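PDB 4Z80: EGF family domain-containing protein from Toxoplasma gondii, which binds a peptide of a RON2-like partner and, as an AMA-family surface protein, probably acts in host-cell invasion at the moving junction. Local coordinates for residues 353-358 against 432-437. Residues are numbered along the deposited sequence; the frame is centred on the assembly and turned at random.
Sequences VRWGVV and TVPECL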
loop_
_atom_site.group_PDB
_atom_site.type_symbol
_atom_site.label_atom_id
_atom_site.label_comp_id
_atom_site.label_asym_id
_atom_site.label_seq_id
_atom_site.Cartn_x
_atom_site.Cartn_y
_atom_site.Cartn_z
ATOM N N VAL A 353 28.808 1.514 -6.856
ATOM C CA VAL A 353 28.639 2.591 -7.819
ATOM C C VAL A 353 28.299 3.902 -7.131
ATOM O O VAL A 353 27.867 3.915 -5.975
ATOM C CB VAL A 353 27.553 2.271 -8.870
ATOM C CG1 VAL A 353 28.061 1.201 -9.859
ATOM C CG2 VAL A 353 26.250 1.833 -8.200
ATOM N N ARG A 354 28.526 4.981 -7.876
ATOM C CA ARG A 354 28.270 6.361 -7.442
ATOM C C ARG A 354 27.365 7.066 -8.459
ATOM O O ARG A 354 27.608 6.969 -9.663
ATOM C CB ARG A 354 29.583 7.144 -7.319
ATOM C CG ARG A 354 30.675 6.489 -6.501
ATOM C CD ARG A 354 32.063 6.940 -6.960
ATOM N NE ARG A 354 32.262 8.380 -6.826
ATOM C CZ ARG A 354 33.271 9.051 -7.375
ATOM N NH1 ARG A 354 34.174 8.421 -8.119
ATOM N NH2 ARG A 354 33.374 10.360 -7.194
ATOM N N TRP A 355 26.343 7.794 -8.005
ATOM C CA TRP A 355 25.487 8.547 -8.931
ATOM C C TRP A 355 26.260 9.620 -9.685
ATOM O O TRP A 355 27.044 10.353 -9.086
ATOM C CB TRP A 355 24.331 9.234 -8.192
ATOM C CG TRP A 355 23.422 8.314 -7.440
ATOM C CD1 TRP A 355 23.338 8.169 -6.087
ATOM C CD2 TRP A 355 22.453 7.419 -8.000
ATOM N NE1 TRP A 355 22.387 7.237 -5.768
ATOM C CE2 TRP A 355 21.824 6.764 -6.923
ATOM C CE3 TRP A 355 22.056 7.114 -9.304
ATOM C CZ2 TRP A 355 20.832 5.806 -7.111
ATOM C CZ3 TRP A 355 21.072 6.169 -9.491
ATOM C CH2 TRP A 355 20.469 5.522 -8.401
ATOM N N GLY A 356 26.003 9.743 -10.982
ATOM C CA GLY A 356 26.632 10.786 -11.774
ATOM C C GLY A 356 25.772 11.319 -12.900
ATOM O O GLY A 356 24.626 10.899 -13.095
ATOM N N VAL A 357 26.340 12.269 -13.640
ATOM C CA VAL A 357 25.738 12.784 -14.868
ATOM C C VAL A 357 26.789 12.672 -15.974
ATOM O O VAL A 357 27.978 12.607 -15.693
ATOM C CB VAL A 357 25.254 14.244 -14.716
ATOM C CG1 VAL A 357 24.119 14.322 -13.692
ATOM C CG2 VAL A 357 26.407 15.166 -14.332
ATOM N N VAL A 358 26.351 12.627 -17.225
ATOM C CA VAL A 358 27.279 12.396 -18.322
ATOM C C VAL A 358 28.174 13.617 -18.504
ATOM O O VAL A 358 27.726 14.758 -18.375
ATOM C CB VAL A 358 26.536 12.068 -19.632
ATOM C CG1 VAL A 358 27.508 11.974 -20.804
ATOM C CG2 VAL A 358 25.777 10.751 -19.493
ATOM N N THR A 432 19.575 16.083 -7.892
ATOM C CA THR A 432 19.784 16.077 -9.341
ATOM C C THR A 432 19.421 14.715 -9.919
ATOM O O THR A 432 19.775 13.697 -9.336
ATOM C CB THR A 432 21.250 16.378 -9.699
ATOM O OG1 THR A 432 21.644 17.643 -9.142
ATOM C CG2 THR A 432 21.452 16.402 -11.215
ATOM N N VAL A 433 18.730 14.700 -11.056
ATOM C CA VAL A 433 18.377 13.451 -11.727
ATOM C C VAL A 433 19.636 12.815 -12.318
ATOM O O VAL A 433 20.337 13.453 -13.105
ATOM C CB VAL A 433 17.339 13.693 -12.830
ATOM C CG1 VAL A 433 17.093 12.433 -13.663
ATOM C CG2 VAL A 433 16.041 14.176 -12.220
ATOM N N PRO A 434 19.923 11.550 -11.960
ATOM C CA PRO A 434 21.156 10.922 -12.452
ATOM C C PRO A 434 21.066 10.413 -13.894
ATOM O O PRO A 434 19.985 10.044 -14.357
ATOM C CB PRO A 434 21.355 9.757 -11.485
ATOM C CG PRO A 434 19.972 9.363 -11.098
ATOM C CD PRO A 434 19.195 10.669 -11.024
ATOM N N GLU A 435 22.208 10.380 -14.576
ATOM C CA GLU A 435 22.266 9.971 -15.980
ATOM C C GLU A 435 23.225 8.806 -16.198
ATOM O O GLU A 435 23.235 8.204 -17.264
ATOM C CB GLU A 435 22.702 11.136 -16.864
ATOM C CG GLU A 435 21.830 12.365 -16.745
ATOM C CD GLU A 435 22.479 13.597 -17.354
ATOM O OE1 GLU A 435 23.612 13.493 -17.873
ATOM O OE2 GLU A 435 21.859 14.680 -17.295
ATOM N N CYS A 436 24.060 8.532 -15.205
ATOM C CA CYS A 436 25.047 7.469 -15.300
ATOM C C CYS A 436 25.574 7.099 -13.926
ATOM O O CYS A 436 25.250 7.743 -12.929
ATOM C CB CYS A 436 26.212 7.880 -16.212
ATOM S SG CYS A 436 27.033 9.457 -15.755
ATOM N N LEU A 437 26.380 6.045 -13.886
ATOM C CA LEU A 437 26.990 5.567 -12.657
ATOM C C LEU A 437 28.489 5.386 -12.844
ATOM O O LEU A 437 28.956 5.042 -13.933
ATOM C CB LEU A 437 26.348 4.247 -12.218
ATOM C CG LEU A 437 24.863 4.324 -11.870
ATOM C CD1 LEU A 437 24.258 2.929 -11.818
ATOM C CD2 LEU A 437 24.666 5.043 -10.548
HETATM O O HOH W 1 25.246 15.614 -18.604
#
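Gly356 and Cys436 form the antiparallel hydrogen-bonded pair that joins strand 353-358 to the start of the strand at 436, and a classic beta bulge places both Glu435 and Cys436 opposite Gly356. Gly356 N donates to Cys436 O (2.9 Å), while Gly356 O is gripped by two amides: Glu435 N at 2.9 Å, nearly straight and in the carbonyl plane, and Cys436 N at 3.2 Å from above that plane. From within the bulge, the extended side chain of Glu435 reaches across to strand 353-358, where its carboxylate accepts from a backbone amide. Its OE1 takes the amide of Val358 (N to OE1 2.9 Å) on the anti side, tilted 32° out of the carboxylate plane, and a water donating to both OE1 and Val358 O closes the ring. On the face shared by Trp355 and Leu437, the benzo ring of the indole lies side by side with Pro434 and Leu437, with Trp355 CE3 3.5 Å from Pro434 CB and 3.6 Å from Leu437 CD2. Cys436 points to the other face; its chi1 of 54° sets SG between backbone N and carbonyl carbon, over the Val357 peptide. There it bonds to Cys364, tying the two outer strands of the three-stranded sheet 363-366, 353-359, 436-440 across the central one. Trp355 meets Trp405 and Phe19 edge-to-face and touches strand 443-447, joining this small sheet to the four-stranded sheet beside it.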